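Local coordinates for protein LbaCas13a H328A (C2c2) (Lachnospiraceae bacterium NK4A179, PDB 5WLH) that binds a precursor CRISPR RNA as its guide and, as an RNA-targeting Cas13a nuclease, probably cuts RNA at a composite HEPN active site, at residues S525-L529 against I599-R603; K621-S625 against Q904-I908; F1052-D1058 against S1362-L1366; I1181-L1186 against V1198-E1203. One frame throughout, in Å; residues are numbered along the deposited sequence.

Contacts 1, 2 and 4 form one connected cluster on the same side of the chain's centre, with contact 1 in the middle. Its centre lies about 15 Å from that of contact 2, where Met602 packs on Trp906, and about 14 Å from that of contact 4, where Tyr600 OH hydrogen-bonds to Lys1202 O. Contact 3 stands apart, its centre about 29 Å from that of contact 1, yet it closes a long chain loop within which contact 4 is nested. Contact 1 includes Arg603 of a probable HEPN motif. None of the four touches the guide RNA: their nearest atoms lie between about 12 Å (contact 3) and 18 Å (contact 1) from it.

Contact 1: S525-L529 against I599-R603; sequences SDFLL and IYSMR
Asp526 and Arg603 meet head-on in a forked salt bridge. The shortest link runs from Arg603 NH1 to Asp526 OD2 at 2.8 Å, reaching that oxygen on its syn side, somewhat (22°) out of the carboxylate plane, and two weak bonds from NH2 to OD2 and OD1 of Asp526 complete the fork. The carboxylate and guanidinium planes are 47° apart, so the groups do not lie flat in one layer. A bend in the arginine chain (chi3 83°) carries its guanidinium to the acid. Asp526 is itself steadied by an Asx turn, Leu528 N giving a 3.1 Å bond to Asp526 OD1 from above the carboxylate plane.

The apolar part is supplied by two leucines of the short 3-10 turn. Leu528 CD1 lies over one face of the guanidinium, 3.6 Å from Arg603 NH2, while its other methyl, CD2, meets Ile599 CG2 at 3.9 Å. Leu529 CD2 rests 3.7 Å from Tyr600 CE1; the phenol's OH turns elsewhere, to Lys1202 O.

With an alanine at Asp526, Arg603 would probably lose its charged mate and its guanidinium would be freer to swing. Arg603 opens an RxxxxH sequence, the signature of HEPN ribonucleases, and Asp526 also touches His1251, which ends a second such sequence. The chemistry therefore implies an arginine held by acid and leucine at what is probably the composite nuclease site.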
loop_
_atom_site.group_PDB
_atom_site.type_symbol
_atom_site.label_atom_id
_atom_site.label_comp_id
_atom_site.label_asym_id
_atom_site.label_seq_id
_atom_site.Cartn_x
_atom_site.Cartn_y
_atom_site.Cartn_z
ATOM N N SER A 525 24.649 -10.055 -11.900
ATOM C CA SER A 525 23.638 -9.033 -12.151
ATOM C C SER A 525 23.362 -8.151 -10.942
ATOM O O SER A 525 22.574 -7.209 -11.053
ATOM C CB SER A 525 22.330 -9.690 -12.610
ATOM O OG SER A 525 22.018 -10.807 -11.797
ATOM N N ASP A 526 23.974 -8.425 -9.797
ATOM C CA ASP A 526 23.745 -7.633 -8.592
ATOM C C ASP A 526 24.984 -6.773 -8.366
ATOM O O ASP A 526 26.008 -7.256 -7.877
ATOM C CB ASP A 526 23.427 -8.532 -7.401
ATOM C CG ASP A 526 22.958 -7.742 -6.174
ATOM O OD1 ASP A 526 23.068 -6.497 -6.177
ATOM O OD2 ASP A 526 22.484 -8.380 -5.216
ATOM N N PHE A 527 24.871 -5.487 -8.719
ATOM C CA PHE A 527 25.956 -4.533 -8.506
ATOM C C PHE A 527 26.513 -4.593 -7.090
ATOM O O PHE A 527 27.736 -4.550 -6.888
ATOM C CB PHE A 527 25.449 -3.120 -8.801
ATOM C CG PHE A 527 26.424 -2.046 -8.436
ATOM C CD1 PHE A 527 27.664 -1.992 -9.049
ATOM C CD2 PHE A 527 26.105 -1.090 -7.489
ATOM C CE1 PHE A 527 28.566 -1.013 -8.727
ATOM C CE2 PHE A 527 27.012 -0.095 -7.159
ATOM C CZ PHE A 527 28.249 -0.061 -7.779
ATOM N N LEU A 528 25.631 -4.671 -6.089
ATOM C CA LEU A 528 26.075 -4.616 -4.702
ATOM C C LEU A 528 26.907 -5.822 -4.292
ATOM O O LEU A 528 27.604 -5.759 -3.281
ATOM C CB LEU A 528 24.880 -4.512 -3.764
ATOM C CG LEU A 528 24.102 -3.214 -3.923
ATOM C CD1 LEU A 528 22.999 -3.118 -2.832
ATOM C CD2 LEU A 528 25.040 -2.020 -3.869
ATOM N N LEU A 529 26.844 -6.911 -5.030
ATOM C CA LEU A 529 27.611 -8.089 -4.664
ATOM C C LEU A 529 28.936 -8.185 -5.406
ATOM O O LEU A 529 29.682 -9.149 -5.186
ATOM C CB LEU A 529 26.774 -9.350 -4.891
ATOM C CG LEU A 529 25.550 -9.395 -3.962
ATOM C CD1 LEU A 529 24.863 -10.727 -4.069
ATOM C CD2 LEU A 529 25.950 -9.068 -2.495
ATOM N N ILE A 599 25.920 1.505 0.387
ATOM C CA ILE A 599 24.561 1.154 -0.015
ATOM C C ILE A 599 24.248 -0.264 0.424
ATOM O O ILE A 599 23.187 -0.532 0.997
ATOM C CB ILE A 599 24.382 1.324 -1.533
ATOM C CG1 ILE A 599 24.528 2.791 -1.924
ATOM C CG2 ILE A 599 23.000 0.780 -2.019
ATOM C CD1 ILE A 599 24.679 2.988 -3.428
ATOM N N TYR A 600 25.181 -1.189 0.161
ATOM C CA TYR A 600 24.983 -2.578 0.543
ATOM C C TYR A 600 24.724 -2.705 2.040
ATOM O O TYR A 600 23.924 -3.539 2.463
ATOM C CB TYR A 600 26.195 -3.424 0.146
ATOM C CG TYR A 600 26.050 -4.841 0.622
ATOM C CD1 TYR A 600 25.189 -5.717 -0.024
ATOM C CD2 TYR A 600 26.730 -5.286 1.752
ATOM C CE1 TYR A 600 25.018 -7.005 0.428
ATOM C CE2 TYR A 600 26.580 -6.571 2.207
ATOM C CZ TYR A 600 25.722 -7.423 1.549
ATOM O OH TYR A 600 25.568 -8.687 2.020
ATOM N N SER A 601 25.398 -1.890 2.855
ATOM C CA SER A 601 25.249 -2.018 4.296
ATOM C C SER A 601 23.837 -1.693 4.751
ATOM O O SER A 601 23.450 -2.093 5.848
ATOM C CB SER A 601 26.252 -1.133 5.034
ATOM O OG SER A 601 25.935 0.234 4.927
ATOM N N MET A 602 23.059 -1.006 3.920
ATOM C CA MET A 602 21.672 -0.741 4.252
ATOM C C MET A 602 20.738 -1.845 3.777
ATOM O O MET A 602 19.581 -1.886 4.206
ATOM C CB MET A 602 21.229 0.602 3.651
ATOM C CG MET A 602 20.123 1.270 4.453
ATOM S SD MET A 602 19.897 2.991 3.990
ATOM C CE MET A 602 19.215 3.605 5.521
ATOM N N ARG A 603 21.197 -2.728 2.903
ATOM C CA ARG A 603 20.324 -3.804 2.448
ATOM C C ARG A 603 20.179 -4.842 3.546
ATOM O O ARG A 603 21.172 -5.271 4.144
ATOM C CB ARG A 603 20.860 -4.453 1.174
ATOM C CG ARG A 603 19.793 -5.288 0.461
ATOM C CD ARG A 603 20.115 -5.402 -1.016
ATOM N NE ARG A 603 21.082 -6.466 -1.204
ATOM C CZ ARG A 603 21.597 -6.812 -2.384
ATOM N NH1 ARG A 603 22.468 -7.803 -2.453
ATOM N NH2 ARG A 603 21.238 -6.177 -3.485
#

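Contact 2: K621-S625 against Q904-I908; sequences KELIS and QKWYI
Ile624 and Gln904 lie at the heart of a helix-helix packing: the axes of segments 621-625 and 904-908, on helices 621-632 and 901-911, pass 10.9 Å apart at 52°. Almost 280 residues separate them in sequence, consistent with a HEPN1 domain built from two separated pieces of chain, as in other Cas13a proteins.

The tight side is apolar. Ile624 CG2, on the far side of CB from the backbone N, points across to the partner helix, 3.8 Å from Ile908 CG1 and 3.9 Å from Gln904 CB, with the Tyr907 ring beside it at CD2. A branched isoleucine suits this spot because one methyl can touch three neighbours. Tyr907 sends its hydroxyl onward to Glu631.

The other side is looser: of its side chain, Lys621 brings only CB and CG near Gln904, and the rest bends away. Gln904 bridges the two sides, extended beyond CG, with OE1 accepting from Trp619 and NE2 hydrogen-bonded to Val897 O. Shortened to an alanine here, the side chain would probably leave Trp619 NE1 without this acceptor and open a gap beside Ile624. Across the contact itself, Gln904 NE2 makes a weak, bent bond to Lys621 O at 3.3 Å.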
loop_
_atom_site.group_PDB
_atom_site.type_symbol
_atom_site.label_atom_id
_atom_site.label_comp_id
_atom_site.label_asym_id
_atom_site.label_seq_id
_atom_site.Cartn_x
_atom_site.Cartn_y
_atom_site.Cartn_z
ATOM N N LYS A 621 34.899 5.997 6.173
ATOM C CA LYS A 621 33.933 6.901 6.788
ATOM C C LYS A 621 34.406 8.338 6.723
ATOM O O LYS A 621 33.588 9.255 6.617
ATOM C CB LYS A 621 33.677 6.514 8.247
ATOM C CG LYS A 621 33.188 5.088 8.455
ATOM C CD LYS A 621 32.993 4.822 9.947
ATOM C CE LYS A 621 34.061 5.532 10.783
ATOM N NZ LYS A 621 34.606 4.662 11.859
ATOM N N GLU A 622 35.720 8.559 6.789
ATOM C CA GLU A 622 36.221 9.923 6.696
ATOM C C GLU A 622 35.923 10.514 5.327
ATOM O O GLU A 622 35.569 11.691 5.216
ATOM C CB GLU A 622 37.724 9.952 6.991
ATOM C CG GLU A 622 38.055 9.648 8.454
ATOM C CD GLU A 622 37.943 8.167 8.805
ATOM O OE1 GLU A 622 38.257 7.310 7.948
ATOM O OE2 GLU A 622 37.536 7.859 9.944
ATOM N N LEU A 623 36.056 9.708 4.273
ATOM C CA LEU A 623 35.759 10.202 2.933
ATOM C C LEU A 623 34.284 10.574 2.802
ATOM O O LEU A 623 33.949 11.697 2.407
ATOM C CB LEU A 623 36.154 9.153 1.896
ATOM C CG LEU A 623 35.670 9.367 0.455
ATOM C CD1 LEU A 623 36.147 10.695 -0.135
ATOM C CD2 LEU A 623 36.091 8.186 -0.407
ATOM N N ILE A 624 33.388 9.647 3.154
ATOM C CA ILE A 624 31.954 9.906 3.030
ATOM C C ILE A 624 31.553 11.109 3.877
ATOM O O ILE A 624 30.802 11.983 3.428
ATOM C CB ILE A 624 31.146 8.647 3.410
ATOM C CG1 ILE A 624 31.595 7.442 2.583
ATOM C CG2 ILE A 624 29.640 8.899 3.219
ATOM C CD1 ILE A 624 31.394 7.606 1.081
ATOM N N SER A 625 32.061 11.180 5.110
ATOM C CA SER A 625 31.757 12.303 5.987
ATOM C C SER A 625 32.255 13.618 5.405
ATOM O O SER A 625 31.572 14.644 5.499
ATOM C CB SER A 625 32.375 12.066 7.367
ATOM O OG SER A 625 32.383 13.270 8.113
ATOM N N GLN A 904 25.600 8.142 7.528
ATOM C CA GLN A 904 26.246 8.062 6.220
ATOM C C GLN A 904 25.469 7.169 5.251
ATOM O O GLN A 904 25.405 7.454 4.048
ATOM C CB GLN A 904 27.687 7.592 6.389
ATOM C CG GLN A 904 28.522 8.650 7.140
ATOM C CD GLN A 904 29.980 8.230 7.316
ATOM O OE1 GLN A 904 30.431 7.251 6.728
ATOM N NE2 GLN A 904 30.698 8.947 8.165
ATOM N N LYS A 905 24.877 6.085 5.748
ATOM C CA LYS A 905 24.054 5.244 4.885
ATOM C C LYS A 905 22.843 6.002 4.356
ATOM O O LYS A 905 22.532 5.935 3.160
ATOM C CB LYS A 905 23.576 4.002 5.633
ATOM C CG LYS A 905 24.644 3.038 6.088
ATOM C CD LYS A 905 23.902 1.879 6.760
ATOM C CE LYS A 905 24.757 1.167 7.756
ATOM N NZ LYS A 905 23.920 0.191 8.496
ATOM N N TRP A 906 22.100 6.669 5.246
ATOM C CA TRP A 906 20.940 7.434 4.786
ATOM C C TRP A 906 21.359 8.467 3.758
ATOM O O TRP A 906 20.651 8.716 2.776
ATOM C CB TRP A 906 20.251 8.132 5.956
ATOM C CG TRP A 906 19.502 7.211 6.818
ATOM C CD1 TRP A 906 19.913 6.694 8.012
ATOM C CD2 TRP A 906 18.202 6.668 6.567
ATOM N NE1 TRP A 906 18.943 5.864 8.525
ATOM C CE2 TRP A 906 17.881 5.835 7.659
ATOM C CE3 TRP A 906 17.278 6.808 5.528
ATOM C CZ2 TRP A 906 16.679 5.136 7.738
ATOM C CZ3 TRP A 906 16.080 6.121 5.612
ATOM C CH2 TRP A 906 15.791 5.297 6.709
ATOM N N TYR A 907 22.508 9.093 3.988
ATOM C CA TYR A 907 23.049 10.056 3.048
ATOM C C TYR A 907 23.263 9.442 1.676
ATOM O O TYR A 907 22.691 9.906 0.682
ATOM C CB TYR A 907 24.358 10.608 3.600
ATOM C CG TYR A 907 25.110 11.478 2.633
ATOM C CD1 TYR A 907 24.458 12.452 1.878
ATOM C CD2 TYR A 907 26.493 11.356 2.508
ATOM C CE1 TYR A 907 25.169 13.260 0.993
ATOM C CE2 TYR A 907 27.206 12.153 1.641
ATOM C CZ TYR A 907 26.548 13.115 0.893
ATOM O OH TYR A 907 27.272 13.915 0.030
ATOM N N ILE A 908 24.114 8.416 1.592
ATOM C CA ILE A 908 24.472 7.881 0.281
ATOM C C ILE A 908 23.258 7.260 -0.406
ATOM O O ILE A 908 23.058 7.444 -1.608
ATOM C CB ILE A 908 25.632 6.880 0.405
ATOM C CG1 ILE A 908 26.892 7.617 0.884
ATOM C CG2 ILE A 908 25.895 6.169 -0.929
ATOM C CD1 ILE A 908 27.334 8.752 -0.089
#

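Contact 3: F1052-D1058 against S1362-L1366; sequences FLEKITD and SIIRL
The carbonyl oxygen of Ile1056, at the end of helix 1050-1056, is held by one hydrogen bond from the partner helix, with an arginine's flat face beside it. Ser1362 OG donates a 2.9 Å hydrogen bond to Ile1056 O, only 18° from the carbonyl plane, and Ser1362 CA adds a CA-H...O contact. A small hydroxyl suits this place, since it can approach the helix end closely. The guanidinium of Arg1365 turns that face to the same oxygen, Ile1056 O sitting 3.2 Å above its plane; this is a face contact and not an N-H bond.

Arg1365 reaches on past the helix end, bent at chi2 and chi3, until its NH2 makes a salt bridge to Asp1058 OD1 at 2.8 Å, a weak, bent bond of 130°. Thr1057, the first residue out of the helix, folds back: its OG1 donates to Leu1053 O at 2.6 Å, on the opposite face of that carbonyl's plane from a second donor, Ile1056 N, while Thr1057 CG2 faces the serine.

Apolar side chains pack beside this polar group. Ile1056 CG2 lies 3.8 Å from Leu1366 CA, and Leu1366 CD1 meets the edge of the Phe1052 ring at CZ, 4.0 Å away. Leu1118 and Tyr1111 of helix 1106-1145 also touch this junction. The chemistry implies that helix 1357-1368 packs against the C-terminal end of helix 1050-1056, its arginine probably balancing the partial negative charge there.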
loop_
_atom_site.group_PDB
_atom_site.type_symbol
_atom_site.label_atom_id
_atom_site.label_comp_id
_atom_site.label_asym_id
_atom_site.label_seq_id
_atom_site.Cartn_x
_atom_site.Cartn_y
_atom_site.Cartn_z
ATOM N N PHE A 1052 14.770 1.837 -22.355
ATOM C CA PHE A 1052 13.347 1.738 -22.045
ATOM C C PHE A 1052 12.584 2.949 -22.575
ATOM O O PHE A 1052 11.569 2.808 -23.273
ATOM C CB PHE A 1052 13.172 1.593 -20.529
ATOM C CG PHE A 1052 11.789 1.900 -20.045
ATOM C CD1 PHE A 1052 10.774 0.967 -20.194
ATOM C CD2 PHE A 1052 11.505 3.103 -19.414
ATOM C CE1 PHE A 1052 9.495 1.233 -19.734
ATOM C CE2 PHE A 1052 10.225 3.375 -18.964
ATOM C CZ PHE A 1052 9.222 2.437 -19.127
ATOM N N LEU A 1053 13.061 4.155 -22.253
ATOM C CA LEU A 1053 12.371 5.363 -22.697
ATOM C C LEU A 1053 12.301 5.432 -24.220
ATOM O O LEU A 1053 11.261 5.790 -24.779
ATOM C CB LEU A 1053 13.058 6.602 -22.135
ATOM C CG LEU A 1053 12.822 6.797 -20.634
ATOM C CD1 LEU A 1053 13.813 7.798 -20.089
ATOM C CD2 LEU A 1053 11.391 7.263 -20.375
ATOM N N GLU A 1054 13.395 5.072 -24.906
ATOM C CA GLU A 1054 13.372 5.033 -26.370
ATOM C C GLU A 1054 12.363 4.019 -26.895
ATOM O O GLU A 1054 11.779 4.220 -27.968
ATOM C CB GLU A 1054 14.756 4.696 -26.923
ATOM C CG GLU A 1054 15.831 5.713 -26.610
ATOM C CD GLU A 1054 17.222 5.167 -26.873
ATOM O OE1 GLU A 1054 17.405 3.938 -26.804
ATOM O OE2 GLU A 1054 18.135 5.962 -27.155
ATOM N N LYS A 1055 12.151 2.923 -26.169
ATOM C CA LYS A 1055 11.246 1.886 -26.643
ATOM C C LYS A 1055 9.780 2.222 -26.416
ATOM O O LYS A 1055 8.918 1.653 -27.090
ATOM C CB LYS A 1055 11.580 0.548 -25.974
ATOM C CG LYS A 1055 12.788 -0.164 -26.594
ATOM C CD LYS A 1055 13.369 -1.222 -25.671
ATOM C CE LYS A 1055 14.746 -1.665 -26.136
ATOM N NZ LYS A 1055 14.704 -2.231 -27.519
ATOM N N ILE A 1056 9.458 3.121 -25.493
ATOM C CA ILE A 1056 8.058 3.349 -25.155
ATOM C C ILE A 1056 7.553 4.702 -25.612
ATOM O O ILE A 1056 6.349 4.973 -25.470
ATOM C CB ILE A 1056 7.804 3.161 -23.642
ATOM C CG1 ILE A 1056 8.598 4.186 -22.842
ATOM C CG2 ILE A 1056 8.134 1.717 -23.226
ATOM C CD1 ILE A 1056 7.777 4.897 -21.782
ATOM N N THR A 1057 8.415 5.561 -26.147
ATOM C CA THR A 1057 8.001 6.871 -26.621
ATOM C C THR A 1057 8.492 7.077 -28.045
ATOM O O THR A 1057 9.331 6.329 -28.559
ATOM C CB THR A 1057 8.542 7.997 -25.735
ATOM O OG1 THR A 1057 9.966 7.873 -25.636
ATOM C CG2 THR A 1057 7.937 7.918 -24.359
ATOM N N ASP A 1058 7.945 8.105 -28.681
ATOM C CA ASP A 1058 8.439 8.594 -29.958
ATOM C C ASP A 1058 9.234 9.870 -29.727
ATOM O O ASP A 1058 8.861 10.702 -28.895
ATOM C CB ASP A 1058 7.289 8.876 -30.927
ATOM C CG ASP A 1058 6.434 7.655 -31.188
ATOM O OD1 ASP A 1058 6.995 6.545 -31.300
ATOM O OD2 ASP A 1058 5.196 7.810 -31.279
ATOM N N SER A 1362 1.812 5.766 -24.846
ATOM C CA SER A 1362 3.075 5.446 -24.189
ATOM C C SER A 1362 2.849 4.630 -22.924
ATOM O O SER A 1362 3.692 3.797 -22.566
ATOM C CB SER A 1362 3.845 6.724 -23.878
ATOM O OG SER A 1362 4.526 7.177 -25.038
ATOM N N ILE A 1363 1.731 4.860 -22.234
ATOM C CA ILE A 1363 1.383 4.028 -21.085
ATOM C C ILE A 1363 1.142 2.593 -21.525
ATOM O O ILE A 1363 1.608 1.650 -20.885
ATOM C CB ILE A 1363 0.156 4.604 -20.361
ATOM C CG1 ILE A 1363 0.455 6.015 -19.820
ATOM C CG2 ILE A 1363 -0.294 3.663 -19.258
ATOM C CD1 ILE A 1363 1.686 6.073 -18.885
ATOM N N ILE A 1364 0.409 2.396 -22.628
ATOM C CA ILE A 1364 0.205 1.037 -23.123
ATOM C C ILE A 1364 1.532 0.401 -23.523
ATOM O O ILE A 1364 1.789 -0.769 -23.222
ATOM C CB ILE A 1364 -0.808 1.045 -24.286
ATOM C CG1 ILE A 1364 -2.216 1.255 -23.736
ATOM C CG2 ILE A 1364 -0.714 -0.243 -25.082
ATOM C CD1 ILE A 1364 -3.241 1.703 -24.826
ATOM N N ARG A 1365 2.405 1.157 -24.189
ATOM C CA ARG A 1365 3.700 0.597 -24.558
ATOM C C ARG A 1365 4.516 0.258 -23.317
ATOM O O ARG A 1365 5.213 -0.761 -23.270
ATOM C CB ARG A 1365 4.462 1.584 -25.428
ATOM C CG ARG A 1365 3.791 1.867 -26.773
ATOM C CD ARG A 1365 4.887 2.114 -27.780
ATOM N NE ARG A 1365 5.024 3.518 -28.106
ATOM C CZ ARG A 1365 6.070 4.043 -28.735
ATOM N NH1 ARG A 1365 7.107 3.290 -29.098
ATOM N NH2 ARG A 1365 6.076 5.340 -28.998
ATOM N N LEU A 1366 4.455 1.126 -22.318
ATOM C CA LEU A 1366 5.118 0.854 -21.051
ATOM C C LEU A 1366 4.642 -0.464 -20.459
ATOM O O LEU A 1366 5.445 -1.264 -19.960
ATOM C CB LEU A 1366 4.843 2.024 -20.106
ATOM C CG LEU A 1366 5.184 1.983 -18.628
ATOM C CD1 LEU A 1366 5.440 3.415 -18.167
ATOM C CD2 LEU A 1366 4.034 1.372 -17.864
#

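Contact 4: I1181-L1186 against V1198-E1203; sequences INGLPL and VSDGKE
The type II turn from Ile1181 to Leu1184 nestles against the loop 1198-1203, the two segments coming as near as 3.6 Å between the CA atoms of Pro1185 and Gly1201. Gly1183 N bonds to Gly1201 O at 2.7 Å, arriving well above the carbonyl plane (61° out of it), and Ser1199 N donates to Leu1186 O at 2.9 Å. Both glycines have positive phi angles: Gly1183 fills the third position of the turn, and at Gly1201 a beta carbon would run into the backbone of Gly1183 and Leu1184.

Ser1199 is the polar hub. Its OG takes the straight bond from Leu1186 N (2.9 Å, 173°), accepts from Gly1201 N in an ST turn, and donates to the syn lone pair of Glu1203 OE2 at 2.6 Å from Ser1199 OG. A chi1 of 66°, between its own backbone nitrogen and carbonyl carbon, keeps OG near its own backbone, where it meets Gly1201 N and Leu1186 N. Asp1200 makes an Asx turn, OD1 accepting from Lys1202 N. Pro1185 adds the apolar touch: its CB presses on Val1198 CG2 at 3.4 Å, tighter than usual. A rigid proline ring suits a chain kept extended here.

The pair lies at the base of what is probably a hairpin of strands 1187-1189 and 1196-1198, joining it to helix 1205-1216, whose Lys1208 NZ hydrogen-bonds to both Gly1201 O and Leu1184 O. Helix 1171-1180 packs on Leu1184 and Leu1186, and Asn1182 ND2 reaches Arg603 O just beyond helix 588-602.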
loop_
_atom_site.group_PDB
_atom_site.type_symbol
_atom_site.label_atom_id
_atom_site.label_comp_id
_atom_site.label_asym_id
_atom_site.label_seq_id
_atom_site.Cartn_x
_atom_site.Cartn_y
_atom_site.Cartn_z
ATOM N N ILE A 1181 19.438 -10.939 8.008
ATOM C CA ILE A 1181 19.897 -9.725 8.684
ATOM C C ILE A 1181 21.353 -9.488 8.318
ATOM O O ILE A 1181 22.229 -10.299 8.650
ATOM C CB ILE A 1181 19.712 -9.803 10.200
ATOM C CG1 ILE A 1181 18.228 -9.861 10.547
ATOM C CG2 ILE A 1181 20.348 -8.582 10.888
ATOM C CD1 ILE A 1181 17.981 -10.311 11.987
ATOM N N ASN A 1182 21.597 -8.396 7.599
ATOM C CA ASN A 1182 22.945 -7.976 7.245
ATOM C C ASN A 1182 23.709 -7.673 8.516
ATOM O O ASN A 1182 23.291 -6.821 9.301
ATOM C CB ASN A 1182 22.872 -6.733 6.355
ATOM C CG ASN A 1182 24.143 -6.476 5.568
ATOM O OD1 ASN A 1182 25.222 -6.993 5.891
ATOM N ND2 ASN A 1182 24.019 -5.671 4.517
ATOM N N GLY A 1183 24.817 -8.383 8.731
ATOM C CA GLY A 1183 25.629 -8.181 9.911
ATOM C C GLY A 1183 25.479 -9.249 10.972
ATOM O O GLY A 1183 26.212 -9.218 11.961
ATOM N N LEU A 1184 24.545 -10.179 10.809
ATOM C CA LEU A 1184 24.357 -11.233 11.789
ATOM C C LEU A 1184 25.126 -12.463 11.333
ATOM O O LEU A 1184 24.790 -13.036 10.282
ATOM C CB LEU A 1184 22.866 -11.554 11.942
ATOM C CG LEU A 1184 22.402 -12.372 13.139
ATOM C CD1 LEU A 1184 22.943 -11.806 14.471
ATOM C CD2 LEU A 1184 20.868 -12.407 13.146
ATOM N N PRO A 1185 26.156 -12.891 12.061
ATOM C CA PRO A 1185 26.944 -14.064 11.638
ATOM C C PRO A 1185 26.118 -15.338 11.553
ATOM O O PRO A 1185 25.189 -15.561 12.333
ATOM C CB PRO A 1185 27.997 -14.186 12.744
ATOM C CG PRO A 1185 28.164 -12.786 13.260
ATOM C CD PRO A 1185 26.780 -12.189 13.199
ATOM N N LEU A 1186 26.533 -16.225 10.649
ATOM C CA LEU A 1186 25.946 -17.548 10.542
ATOM C C LEU A 1186 27.043 -18.578 10.813
ATOM O O LEU A 1186 28.198 -18.381 10.412
ATOM C CB LEU A 1186 25.330 -17.751 9.163
ATOM C CG LEU A 1186 24.199 -18.774 9.079
ATOM C CD1 LEU A 1186 23.126 -18.293 8.116
ATOM C CD2 LEU A 1186 24.759 -20.122 8.642
ATOM N N VAL A 1198 32.376 -19.439 11.594
ATOM C CA VAL A 1198 31.333 -18.429 11.729
ATOM C C VAL A 1198 31.670 -17.302 10.767
ATOM O O VAL A 1198 32.833 -16.895 10.662
ATOM C CB VAL A 1198 31.201 -17.928 13.181
ATOM C CG1 VAL A 1198 32.526 -17.392 13.715
ATOM C CG2 VAL A 1198 30.090 -16.864 13.292
ATOM N N SER A 1199 30.665 -16.837 10.019
ATOM C CA SER A 1199 30.879 -15.765 9.062
ATOM C C SER A 1199 30.930 -14.415 9.777
ATOM O O SER A 1199 30.676 -14.310 10.979
ATOM C CB SER A 1199 29.761 -15.752 8.030
ATOM O OG SER A 1199 28.535 -15.423 8.672
ATOM N N ASP A 1200 31.248 -13.370 9.022
ATOM C CA ASP A 1200 31.167 -12.034 9.597
ATOM C C ASP A 1200 29.747 -11.482 9.545
ATOM O O ASP A 1200 29.492 -10.397 10.074
ATOM C CB ASP A 1200 32.170 -11.072 8.920
ATOM C CG ASP A 1200 31.873 -10.793 7.442
ATOM O OD1 ASP A 1200 30.859 -11.256 6.893
ATOM O OD2 ASP A 1200 32.693 -10.093 6.805
ATOM N N GLY A 1201 28.820 -12.212 8.929
ATOM C CA GLY A 1201 27.434 -11.804 8.876
ATOM C C GLY A 1201 27.089 -10.858 7.757
ATOM O O GLY A 1201 25.899 -10.585 7.546
ATOM N N LYS A 1202 28.078 -10.351 7.023
ATOM C CA LYS A 1202 27.842 -9.366 5.982
ATOM C C LYS A 1202 27.725 -9.989 4.600
ATOM O O LYS A 1202 27.490 -9.274 3.624
ATOM C CB LYS A 1202 28.953 -8.314 6.001
ATOM C CG LYS A 1202 29.119 -7.648 7.359
ATOM C CD LYS A 1202 30.303 -6.685 7.377
ATOM C CE LYS A 1202 30.339 -5.901 8.689
ATOM N NZ LYS A 1202 31.730 -5.655 9.167
ATOM N N GLU A 1203 27.866 -11.302 4.492
ATOM C CA GLU A 1203 27.719 -11.944 3.201
ATOM C C GLU A 1203 26.266 -11.837 2.719
ATOM O O GLU A 1203 25.353 -11.494 3.478
ATOM C CB GLU A 1203 28.178 -13.403 3.275
ATOM C CG GLU A 1203 27.343 -14.300 4.182
ATOM C CD GLU A 1203 27.743 -14.263 5.654
ATOM O OE1 GLU A 1203 28.418 -13.307 6.119
ATOM O OE2 GLU A 1203 27.362 -15.202 6.372
#